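Local atomic coordinates of periplasmic binding protein (Pseudomonas aeruginosa, PDB entry 2R79), a protein that binds heme in the bacterial periplasm, probably to deliver it to an inner-membrane transporter for uptake. Residues Gly20-Leu25 with Gln36-Leu41; Ala192-Ala197 with Pro223-Arg228; Leu50-Val55 with Leu75-Gly80; Ile148-Gly153 with Asp202-Gly207. All coordinates share one frame; numbering follows the deposited sequence.

Interaction 1: Gly20-Leu25 with Gln36-Leu41; sequences GGESKL and QALKQL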
# COMPACT_ATOMS: atom_id res chain seq x y z
N GLY A 20 -14.13 20.62 19.05
CA GLY A 20 -12.92 20.60 19.86
C GLY A 20 -12.97 19.77 21.13
O GLY A 20 -12.06 19.86 21.96
N GLY A 21 -13.99 18.94 21.29
CA GLY A 21 -14.08 18.14 22.49
C GLY A 21 -13.53 16.73 22.41
O GLY A 21 -13.93 15.87 23.20
N GLU A 22 -12.59 16.48 21.50
CA GLU A 22 -12.03 15.14 21.36
C GLU A 22 -11.33 14.60 22.61
O GLU A 22 -11.47 13.43 22.93
CB GLU A 22 -11.05 15.06 20.19
CG GLU A 22 -10.71 13.63 19.80
CD GLU A 22 -9.74 13.52 18.63
OE1 GLU A 22 -9.73 14.43 17.78
OE2 GLU A 22 -9.00 12.51 18.56
N SER A 23 -10.58 15.45 23.30
CA SER A 23 -9.86 15.00 24.49
C SER A 23 -10.80 14.71 25.65
O SER A 23 -10.38 14.16 26.66
CB SER A 23 -8.80 16.02 24.91
OG SER A 23 -9.40 17.22 25.38
N LYS A 24 -12.06 15.08 25.52
CA LYS A 24 -13.01 14.82 26.59
C LYS A 24 -13.77 13.52 26.39
O LYS A 24 -14.47 13.07 27.29
CB LYS A 24 -13.97 16.00 26.75
CG LYS A 24 -13.28 17.23 27.30
CD LYS A 24 -14.25 18.37 27.53
CE LYS A 24 -13.53 19.54 28.19
NZ LYS A 24 -14.40 20.75 28.23
N LEU A 25 -13.64 12.93 25.21
CA LEU A 25 -14.30 11.67 24.89
C LEU A 25 -13.50 10.49 25.45
O LEU A 25 -12.36 10.29 25.06
CB LEU A 25 -14.44 11.49 23.37
CG LEU A 25 -15.53 12.28 22.64
CD1 LEU A 25 -15.41 12.08 21.13
CD2 LEU A 25 -16.90 11.81 23.13
N GLN A 36 -11.07 8.72 12.46
CA GLN A 36 -10.45 7.41 12.61
C GLN A 36 -9.98 7.10 14.04
O GLN A 36 -10.13 5.97 14.52
CB GLN A 36 -9.28 7.34 11.63
CG GLN A 36 -8.62 6.00 11.48
CD GLN A 36 -7.45 6.06 10.52
OE1 GLN A 36 -7.61 6.36 9.33
NE2 GLN A 36 -6.25 5.81 11.04
N ALA A 37 -9.43 8.10 14.73
CA ALA A 37 -8.94 7.91 16.09
C ALA A 37 -9.99 7.40 17.08
O ALA A 37 -9.66 6.71 18.04
CB ALA A 37 -8.34 9.22 16.61
N LEU A 38 -11.25 7.75 16.85
CA LEU A 38 -12.32 7.31 17.73
C LEU A 38 -12.45 5.78 17.80
O LEU A 38 -13.00 5.23 18.75
CB LEU A 38 -13.65 7.92 17.27
CG LEU A 38 -14.17 9.16 18.02
CD1 LEU A 38 -13.04 10.07 18.44
CD2 LEU A 38 -15.17 9.89 17.13
N LYS A 39 -11.92 5.09 16.79
CA LYS A 39 -11.98 3.63 16.77
C LYS A 39 -11.00 3.03 17.78
O LYS A 39 -11.13 1.87 18.16
CB LYS A 39 -11.65 3.12 15.36
CG LYS A 39 -12.48 3.78 14.28
CD LYS A 39 -11.96 3.49 12.88
CE LYS A 39 -12.44 2.15 12.36
NZ LYS A 39 -12.12 2.00 10.91
N GLN A 40 -10.03 3.83 18.22
CA GLN A 40 -9.04 3.35 19.18
C GLN A 40 -9.42 3.64 20.63
O GLN A 40 -8.65 3.36 21.55
CB GLN A 40 -7.67 3.94 18.85
CG GLN A 40 -7.21 3.59 17.44
CD GLN A 40 -5.89 4.22 17.05
OE1 GLN A 40 -4.82 3.73 17.42
NE2 GLN A 40 -5.96 5.32 16.31
N LEU A 41 -10.61 4.20 20.85
CA LEU A 41 -11.06 4.49 22.20
C LEU A 41 -11.84 3.29 22.73
O LEU A 41 -12.28 2.44 21.95
CB LEU A 41 -11.97 5.72 22.24
CG LEU A 41 -11.34 7.11 22.06
CD1 LEU A 41 -12.45 8.14 22.06
CD2 LEU A 41 -10.35 7.40 23.18
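Leu41 holds its CG anti to its own carbonyl carbon (chi1 -73°), which carries its CD1 to the CB and carbonyl O of Leu25. The same choice at Leu25 (chi1 -77°) directs its own CD1 to Leu38. The contact lies in the N-terminal lobe of this periplasmic binding protein fold. It joins two short 3-10 turns, one just before strand 25-28 and one in the loop after it. That strand is an outer one of the four-stranded parallel sheet. The turn at 22-24 follows helix 10-18, whose C-terminal end closes in a Schellman motif at Gly20.

Three leucines make the apolar part of the contact. Leu25 uses two different parts of its side chain. Its CB faces Leu41 CD1 at 4.1 Å, and its methyl CD1 meets the methyl Leu38 CD1, also at 4.1 Å. The chains of Leu25 and Leu38 cross obliquely, so they touch through methyl ends and do not lie alongside each other. All three leucines are buried. Val16 and Val17 of helix 10-18 and Trp5 of strand 5-7 also pack on Leu25.

Glu22 reaches across from the 22-24 turn. Its CG stands anti to the backbone N and the chain runs out straight, which brings the carboxylate to the methyl of Ala37. Glu22 OE2 lies 3.9 Å from Ala37 CB, a van der Waals approach.

The edge of the contact is also a subunit interface. Arg281 of a second subunit packs on Leu41 and donates hydrogen bonds to the carbonyl oxygens of Glu22 and Leu25. On its own chain, Leu25 O is approached by both methyls of Leu41, with CD1 at 3.7 Å and CD2 at 4.0 Å.

Interaction 2: Ala192-Ala197 with Pro223-Arg228; sequences ALDPVA and PTRAAR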
# COMPACT_ATOMS: atom_id res chain seq x y z
N ALA A 192 -40.03 -2.32 -9.90
CA ALA A 192 -41.08 -1.65 -10.65
C ALA A 192 -40.85 -0.15 -10.63
O ALA A 192 -41.12 0.54 -11.62
CB ALA A 192 -42.44 -1.97 -10.06
N LEU A 193 -40.36 0.36 -9.50
CA LEU A 193 -40.09 1.78 -9.36
C LEU A 193 -39.04 2.24 -10.36
O LEU A 193 -38.98 3.42 -10.72
CB LEU A 193 -39.64 2.10 -7.93
CG LEU A 193 -40.79 2.14 -6.93
CD1 LEU A 193 -40.26 2.05 -5.51
CD2 LEU A 193 -41.59 3.43 -7.13
N ASP A 194 -38.21 1.30 -10.82
CA ASP A 194 -37.18 1.55 -11.82
C ASP A 194 -36.36 2.82 -11.58
O ASP A 194 -36.38 3.75 -12.39
CB ASP A 194 -37.83 1.63 -13.21
CG ASP A 194 -36.85 1.29 -14.32
OD1 ASP A 194 -37.20 1.48 -15.51
OD2 ASP A 194 -35.73 0.84 -14.00
N PRO A 195 -35.61 2.87 -10.47
CA PRO A 195 -34.78 4.02 -10.12
C PRO A 195 -33.67 4.28 -11.13
O PRO A 195 -33.11 3.34 -11.69
CB PRO A 195 -34.18 3.64 -8.77
CG PRO A 195 -35.00 2.50 -8.31
CD PRO A 195 -35.36 1.76 -9.54
N VAL A 196 -33.34 5.55 -11.33
CA VAL A 196 -32.26 5.92 -12.23
C VAL A 196 -30.95 5.55 -11.52
O VAL A 196 -29.95 5.26 -12.16
CB VAL A 196 -32.28 7.44 -12.51
CG1 VAL A 196 -30.90 7.92 -12.96
CG2 VAL A 196 -33.31 7.74 -13.58
N ALA A 197 -30.99 5.58 -10.20
CA ALA A 197 -29.83 5.25 -9.38
C ALA A 197 -30.31 4.73 -8.04
O ALA A 197 -31.38 5.10 -7.57
CB ALA A 197 -28.96 6.48 -9.18
N PRO A 223 -32.51 -5.51 -13.40
CA PRO A 223 -33.17 -4.93 -14.58
C PRO A 223 -33.55 -3.46 -14.44
O PRO A 223 -34.23 -2.91 -15.30
CB PRO A 223 -34.39 -5.82 -14.76
CG PRO A 223 -34.76 -6.13 -13.35
CD PRO A 223 -33.41 -6.48 -12.75
N THR A 224 -33.10 -2.83 -13.36
CA THR A 224 -33.40 -1.42 -13.16
C THR A 224 -32.41 -0.58 -13.95
O THR A 224 -31.32 -1.03 -14.28
CB THR A 224 -33.28 -1.02 -11.67
OG1 THR A 224 -31.91 -1.13 -11.26
CG2 THR A 224 -34.13 -1.93 -10.82
N ARG A 225 -32.80 0.65 -14.29
CA ARG A 225 -31.90 1.52 -15.02
C ARG A 225 -30.63 1.73 -14.19
O ARG A 225 -29.53 1.84 -14.73
CB ARG A 225 -32.59 2.86 -15.30
CG ARG A 225 -33.72 2.77 -16.33
CD ARG A 225 -34.41 4.12 -16.54
NE ARG A 225 -35.07 4.58 -15.32
CZ ARG A 225 -35.78 5.70 -15.23
NH1 ARG A 225 -35.94 6.48 -16.30
NH2 ARG A 225 -36.34 6.05 -14.08
N ALA A 226 -30.79 1.77 -12.87
CA ALA A 226 -29.68 1.95 -11.95
C ALA A 226 -28.60 0.89 -12.18
O ALA A 226 -27.43 1.23 -12.35
CB ALA A 226 -30.18 1.89 -10.49
N ALA A 227 -28.99 -0.38 -12.20
CA ALA A 227 -28.03 -1.46 -12.43
C ALA A 227 -27.47 -1.41 -13.85
O ALA A 227 -26.27 -1.59 -14.05
CB ALA A 227 -28.70 -2.83 -12.18
N ARG A 228 -28.33 -1.14 -14.81
CA ARG A 228 -27.93 -1.08 -16.22
C ARG A 228 -26.90 0.01 -16.51
O ARG A 228 -25.94 -0.22 -17.25
CB ARG A 228 -29.17 -0.87 -17.10
CG ARG A 228 -28.87 -0.81 -18.59
CD ARG A 228 -29.26 0.55 -19.16
NE ARG A 228 -30.71 0.72 -19.22
CZ ARG A 228 -31.33 1.89 -19.32
NH1 ARG A 228 -30.63 3.01 -19.37
NH2 ARG A 228 -32.65 1.93 -19.38
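Asp194 and Arg225 hold each other through both backbone and side chain at the start of a short helix. The helix, 225-228, lies in the beta-alpha-beta crossover that links the parallel strands 197-202 and 232-235 of the C-terminal lobe. Asp194 leaves helix 187-193 with positive phi.

Its carbonyl oxygen takes the guanidinium: Arg225 NH2 donates to Asp194 O at 2.9 Å, nearly in line with the carbonyl bond (175°). Arg225 NE adds a weak second bond to the same oxygen. The carboxylate has a different task. Its OD2 accepts from the backbone Arg225 N at 3.0 Å, so an acid from outside the helix receives an N-H of the first turn. Asp194 OD1 lies well out of the guanidinium plane, and its salt bridge to Arg225 NE is long at 3.8 Å.

Val196 covers one face of the guanidinium with CG2, placed off-centre. A bend in the arginine chain at chi3 (-64°) turns the guanidinium back toward Asp194 O and Val196 CG2. Next to it, Pro195 O accepts a weak bond from Ala226 N, and Ala226 CB packs on Ala197 CA at 3.6 Å.

In the outer shell, Thr224 is the N-cap, and its methyl side touches the Pro195 ring. Thr224 OG1 donates to Leu221 O and accepts from Ala227 N at 3.2 Å.

Interaction 3: Leu50-Val55 with Leu75-Gly80; sequences LAAEGV and LKQLEG. With HEM (protoporphyrin IX containing Fe), chain D.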
# COMPACT_ATOMS: atom_id res chain seq x y z
N LEU A 50 -26.52 -0.67 24.35
CA LEU A 50 -25.43 -0.28 25.24
C LEU A 50 -25.14 -1.25 26.37
O LEU A 50 -26.04 -1.90 26.91
CB LEU A 50 -25.68 1.11 25.84
CG LEU A 50 -25.67 2.30 24.89
CD1 LEU A 50 -25.89 3.57 25.69
CD2 LEU A 50 -24.34 2.36 24.15
N ALA A 51 -23.86 -1.33 26.73
CA ALA A 51 -23.40 -2.18 27.81
C ALA A 51 -23.31 -1.32 29.06
O ALA A 51 -22.41 -0.48 29.17
CB ALA A 51 -22.02 -2.75 27.46
N ALA A 52 -24.24 -1.51 29.99
CA ALA A 52 -24.25 -0.73 31.23
C ALA A 52 -22.88 -0.77 31.91
O ALA A 52 -22.25 0.26 32.12
CB ALA A 52 -25.32 -1.26 32.17
N GLU A 53 -22.44 -1.98 32.25
CA GLU A 53 -21.15 -2.17 32.90
C GLU A 53 -20.02 -1.52 32.08
O GLU A 53 -19.02 -1.05 32.63
CB GLU A 53 -20.88 -3.67 33.07
CG GLU A 53 -19.48 -4.03 33.56
CD GLU A 53 -19.27 -5.53 33.69
OE1 GLU A 53 -19.61 -6.27 32.75
OE2 GLU A 53 -18.77 -5.97 34.75
N GLY A 54 -20.20 -1.48 30.76
CA GLY A 54 -19.20 -0.88 29.89
C GLY A 54 -19.03 0.62 30.06
O GLY A 54 -17.90 1.12 30.05
N VAL A 55 -20.13 1.34 30.23
CA VAL A 55 -20.04 2.79 30.40
C VAL A 55 -19.59 3.15 31.81
O VAL A 55 -18.77 4.05 31.99
CB VAL A 55 -21.40 3.48 30.09
CG1 VAL A 55 -21.97 2.95 28.79
CG2 VAL A 55 -22.37 3.25 31.22
N LEU A 75 -30.48 2.39 30.10
CA LEU A 75 -30.30 3.82 30.28
C LEU A 75 -30.80 4.22 31.67
O LEU A 75 -30.22 5.08 32.33
CB LEU A 75 -31.07 4.61 29.21
CG LEU A 75 -30.61 4.49 27.75
CD1 LEU A 75 -31.55 5.28 26.85
CD2 LEU A 75 -29.18 5.00 27.60
N LYS A 76 -31.88 3.58 32.11
CA LYS A 76 -32.46 3.86 33.41
C LYS A 76 -31.52 3.48 34.55
O LYS A 76 -31.26 4.29 35.44
CB LYS A 76 -33.80 3.13 33.57
CG LYS A 76 -34.87 3.59 32.59
CD LYS A 76 -35.16 5.08 32.75
CE LYS A 76 -36.04 5.60 31.62
NZ LYS A 76 -37.33 4.86 31.53
N GLN A 77 -31.00 2.25 34.52
CA GLN A 77 -30.09 1.82 35.57
C GLN A 77 -28.86 2.73 35.59
O GLN A 77 -28.25 2.94 36.63
CB GLN A 77 -29.67 0.36 35.38
CG GLN A 77 -28.76 0.09 34.18
CD GLN A 77 -28.24 -1.35 34.16
OE1 GLN A 77 -27.57 -1.79 35.09
NE2 GLN A 77 -28.55 -2.07 33.09
N LEU A 78 -28.51 3.27 34.42
CA LEU A 78 -27.37 4.17 34.33
C LEU A 78 -27.67 5.46 35.06
O LEU A 78 -26.83 5.97 35.82
CB LEU A 78 -27.03 4.48 32.86
CG LEU A 78 -26.35 3.38 32.05
CD1 LEU A 78 -25.98 3.92 30.68
CD2 LEU A 78 -25.11 2.90 32.78
N GLU A 79 -28.85 6.01 34.84
CA GLU A 79 -29.25 7.25 35.50
C GLU A 79 -29.27 7.00 37.00
O GLU A 79 -28.82 7.83 37.78
CB GLU A 79 -30.64 7.69 35.01
CG GLU A 79 -30.67 8.12 33.55
CD GLU A 79 -32.04 8.58 33.08
OE1 GLU A 79 -32.97 7.74 33.05
OE2 GLU A 79 -32.19 9.77 32.74
N GLY A 80 -29.77 5.83 37.39
CA GLY A 80 -29.84 5.49 38.80
C GLY A 80 -28.46 5.34 39.43
O GLY A 80 -28.32 5.42 40.65
CHA HEM D . -16.71 -6.85 27.82
CHB HEM D . -15.41 -6.68 23.07
CHC HEM D . -11.96 -9.99 23.93
CHD HEM D . -13.29 -10.25 28.61
C1A HEM D . -16.67 -6.51 26.44
C2A HEM D . -17.49 -5.49 25.78
C3A HEM D . -17.14 -5.48 24.46
C4A HEM D . -16.08 -6.45 24.29
CMA HEM D . -17.76 -4.64 23.34
CAA HEM D . -18.54 -4.56 26.40
CBA HEM D . -17.96 -3.27 26.97
CGA HEM D . -17.14 -3.50 28.23
O1A HEM D . -17.73 -3.89 29.27
O2A HEM D . -15.90 -3.31 28.18
C1B HEM D . -14.41 -7.64 22.86
C2B HEM D . -13.71 -7.86 21.60
C3B HEM D . -12.73 -8.79 21.84
C4B HEM D . -12.84 -9.14 23.25
CMB HEM D . -14.07 -7.24 20.24
CAB HEM D . -11.83 -9.34 20.93
CBB HEM D . -11.14 -8.63 20.00
C1C HEM D . -12.04 -10.36 25.28
C2C HEM D . -11.09 -11.22 25.95
C3C HEM D . -11.41 -11.26 27.26
C4C HEM D . -12.64 -10.48 27.39
CMC HEM D . -9.94 -11.97 25.30
CAC HEM D . -10.60 -11.75 28.28
CBC HEM D . -10.79 -12.95 28.89
C1D HEM D . -14.36 -9.37 28.79
C2D HEM D . -14.95 -9.10 30.07
C3D HEM D . -15.92 -8.19 29.87
C4D HEM D . -15.91 -7.83 28.45
CMD HEM D . -14.57 -9.73 31.41
CAD HEM D . -16.90 -7.78 30.98
CBD HEM D . -18.36 -8.21 30.79
CGD HEM D . -18.57 -9.72 30.83
O1D HEM D . -19.74 -10.15 30.72
O2D HEM D . -17.58 -10.48 30.97
NA HEM D . -15.83 -7.11 25.50
NB HEM D . -13.91 -8.47 23.86
NC HEM D . -13.01 -9.91 26.17
ND HEM D . -14.96 -8.61 27.78
FE HEM D . -14.56 -8.65 25.80
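Helix 52-56 separates a heme from helix 72-80 at the edge of the N-terminal lobe. Ala52 and Val55 form its side of the helix packing, joined by Leu50 from the loop leading in. That loop carries Tyr46, an axial heme ligand in this protein. The different heme touching this helix (chain D) is hydrogen-bonded to Arg203 of a neighbouring subunit.

Ala52 CB meets the end of Gln77 broadly, lying 3.5 Å from Gln77 CD and from NE2 and 3.7 Å from OE1. Gln77 holds CG between its backbone N and carbonyl carbon (chi1 69°), then extends to put the amide on this methyl. Ala52 CB also packs on Leu78 CD2 at 4.2 Å. Leu78 reaches Val55 as well, but their modelled separation is too short to be reliable. Leu50 CD1 touches Leu75 CD2 at 4.1 Å, and Met69 packs on both leucines.

Gly54 CA lies 3.4 Å from heme propionate oxygen O1A, and Ala51 CB touches the carbons of that propionate. The Glu53 carboxylate end lies by CBD of the other propionate. Two chemistries result. Packing on helix 72-80 is non-directional, mostly apolar but with the Gln77 amide against the Ala52 methyl. Toward the O1A propionate, Gly54 and Ala51 present backbone and a small methyl.

Interaction 4: Ile148-Gly153 with Asp202-Gly207; sequences IGNAGG and DRSLEG. With HEM (protoporphyrin IX containing Fe), chain B.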
# COMPACT_ATOMS: atom_id res chain seq x y z
N ILE A 148 -30.96 0.59 3.08
CA ILE A 148 -30.03 0.22 4.13
C ILE A 148 -29.93 -1.29 4.09
O ILE A 148 -30.95 -1.99 4.18
CB ILE A 148 -30.50 0.63 5.52
CG1 ILE A 148 -30.77 2.14 5.57
CG2 ILE A 148 -29.43 0.26 6.54
CD1 ILE A 148 -29.59 3.00 5.16
N GLY A 149 -28.72 -1.81 3.94
CA GLY A 149 -28.54 -3.24 3.88
C GLY A 149 -27.67 -3.84 4.96
O GLY A 149 -26.97 -3.12 5.68
N ASN A 150 -27.73 -5.16 5.07
CA ASN A 150 -26.96 -5.93 6.04
C ASN A 150 -26.33 -7.04 5.22
O ASN A 150 -26.93 -8.11 5.04
CB ASN A 150 -27.88 -6.53 7.11
CG ASN A 150 -27.12 -7.13 8.28
OD1 ASN A 150 -27.69 -7.77 9.15
ND2 ASN A 150 -25.81 -6.92 8.29
N ALA A 151 -25.13 -6.80 4.72
CA ALA A 151 -24.46 -7.78 3.89
C ALA A 151 -25.40 -8.05 2.71
O ALA A 151 -25.58 -9.19 2.29
CB ALA A 151 -24.20 -9.05 4.67
N GLY A 152 -26.01 -6.97 2.21
CA GLY A 152 -26.91 -7.06 1.08
C GLY A 152 -28.30 -7.60 1.35
O GLY A 152 -29.13 -7.64 0.44
N GLY A 153 -28.57 -8.01 2.58
CA GLY A 153 -29.89 -8.54 2.87
C GLY A 153 -30.66 -7.66 3.84
O GLY A 153 -30.19 -6.58 4.21
N ASP A 202 -24.62 -0.13 3.35
CA ASP A 202 -24.52 -1.45 3.93
C ASP A 202 -23.72 -1.42 5.23
O ASP A 202 -22.65 -0.82 5.30
CB ASP A 202 -23.87 -2.40 2.92
CG ASP A 202 -24.12 -3.86 3.26
OD1 ASP A 202 -23.67 -4.31 4.33
OD2 ASP A 202 -24.78 -4.54 2.46
N ARG A 203 -24.24 -2.08 6.25
CA ARG A 203 -23.60 -2.14 7.55
C ARG A 203 -22.32 -2.98 7.56
O ARG A 203 -21.39 -2.68 8.29
CB ARG A 203 -24.57 -2.72 8.58
CG ARG A 203 -25.76 -1.84 8.89
CD ARG A 203 -26.87 -2.67 9.52
NE ARG A 203 -26.35 -3.64 10.48
CZ ARG A 203 -27.09 -4.56 11.10
NH1 ARG A 203 -28.39 -4.64 10.86
NH2 ARG A 203 -26.52 -5.40 11.95
N SER A 204 -22.28 -4.03 6.74
CA SER A 204 -21.14 -4.93 6.70
C SER A 204 -20.24 -4.89 5.46
O SER A 204 -19.05 -5.17 5.55
CB SER A 204 -21.62 -6.37 6.87
OG SER A 204 -22.61 -6.46 7.88
N LEU A 205 -20.81 -4.56 4.31
CA LEU A 205 -20.06 -4.55 3.06
C LEU A 205 -19.80 -3.17 2.46
O LEU A 205 -20.49 -2.20 2.77
CB LEU A 205 -20.79 -5.42 2.03
CG LEU A 205 -21.07 -6.87 2.42
CD1 LEU A 205 -22.07 -7.46 1.45
CD2 LEU A 205 -19.78 -7.67 2.41
N GLU A 206 -18.81 -3.11 1.58
CA GLU A 206 -18.43 -1.87 0.92
C GLU A 206 -18.12 -2.12 -0.56
O GLU A 206 -17.99 -3.27 -0.98
CB GLU A 206 -17.22 -1.28 1.64
CG GLU A 206 -16.68 0.02 1.05
CD GLU A 206 -15.61 0.64 1.93
OE1 GLU A 206 -14.70 -0.10 2.37
OE2 GLU A 206 -15.68 1.87 2.18
N GLY A 207 -18.04 -1.05 -1.35
CA GLY A 207 -17.73 -1.18 -2.77
C GLY A 207 -18.43 -2.28 -3.55
O GLY A 207 -19.62 -2.54 -3.38
CHA HEM B . -29.64 -3.56 14.45
CHB HEM B . -24.92 -2.38 13.70
CHC HEM B . -26.32 1.39 10.99
CHD HEM B . -31.00 0.30 11.78
C1A HEM B . -28.22 -3.58 14.50
C2A HEM B . -27.39 -4.59 15.14
C3A HEM B . -26.09 -4.23 14.95
C4A HEM B . -26.09 -3.03 14.16
CMA HEM B . -24.84 -4.93 15.51
CAA HEM B . -27.83 -5.86 15.88
CBA HEM B . -28.05 -7.06 14.98
CGA HEM B . -29.27 -6.92 14.09
O1A HEM B . -30.40 -6.92 14.62
O2A HEM B . -29.10 -6.80 12.85
C1B HEM B . -24.88 -1.19 12.97
C2B HEM B . -23.67 -0.54 12.49
C3B HEM B . -24.06 0.52 11.71
C4B HEM B . -25.52 0.52 11.73
CMB HEM B . -22.23 -0.91 12.86
CAB HEM B . -23.26 1.46 11.06
CBB HEM B . -22.14 1.15 10.35
C1C HEM B . -27.72 1.42 10.98
C2C HEM B . -28.52 2.32 10.17
C3C HEM B . -29.82 1.99 10.34
C4C HEM B . -29.84 0.94 11.34
CMC HEM B . -28.00 3.45 9.29
CAC HEM B . -30.88 2.43 9.54
CBC HEM B . -31.77 3.39 9.91
C1D HEM B . -31.03 -0.82 12.61
C2D HEM B . -32.25 -1.50 12.97
C3D HEM B . -31.90 -2.55 13.74
C4D HEM B . -30.44 -2.58 13.81
CMD HEM B . -33.68 -1.11 12.58
CAD HEM B . -32.94 -3.41 14.47
CBD HEM B . -32.95 -3.32 15.99
CGD HEM B . -33.36 -1.94 16.53
O1D HEM B . -33.43 -1.79 17.77
O2D HEM B . -33.62 -1.02 15.72
NA HEM B . -27.40 -2.60 13.92
NB HEM B . -26.02 -0.50 12.54
NC HEM B . -28.54 0.58 11.72
ND HEM B . -29.91 -1.47 13.14
FE HEM B . -27.98 -0.90 12.99
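Arg203 and Asn150 stack flat group on flat group, with amide and guanidinium planes only 17° apart. They lie in the heme pocket of the C-terminal lobe, where the parallel strands 143-150 and 197-202 end side by side at a Gly149-Asp202 bridge. The porphyrin covers the opposite face of the guanidinium. Pyrrole nitrogen NA of the heme (chain B) lies 3.4 Å above the Arg203 guanidinium plane, over its centre. The arginine chain bends at chi3 (41°), which lays it along the macrocycle. Both terminal nitrogens then grip one propionate oxygen near their plane: Arg203 NH1 lies 3.0 Å and NH2 3.1 Å from O2A. The two hydrogen bonds bring the positive guanidinium to the propionate and would partly offset its charge. Ile148 adds an apolar contact to the heme vinyl carbon CAC.

The backbone of Arg203 is fixed as well, with Arg203 N donating to Gly149 O at 3.0 Å. Just before it, the Asp202 carboxylate faces the type I' turn 150-153. Syn lone pairs of OD1 and OD2 take Ala151 N and Gly152 N respectively, the latter at 2.7 Å. OD1 also forms an Asx turn with Ser204 N. Its third donor, Leu205 N, comes from above the carboxylate plane at 2.9 Å.

Overall arrangement
From the N terminus, interaction 1 comes first and closes the loop around strand 25-28, an outer strand of the parallel sheet. Interaction 3 follows in series and closes the loop that holds strand 62-65, tying helix 52-56 to helix 72-80 in the same lobe. The chain then passes through the long helix 111-135 into the second lobe. There interactions 4 and 2 cross: 192-197 opens before 202-207 closes interaction 4, and 223-228 comes later. Strand 197-202 connects them, with interaction 2 at its start and interaction 4 at its end on the heme pocket. Their centres are about 19 Å apart. Interactions 1 and 2 lie on opposite sides of the chain's centre.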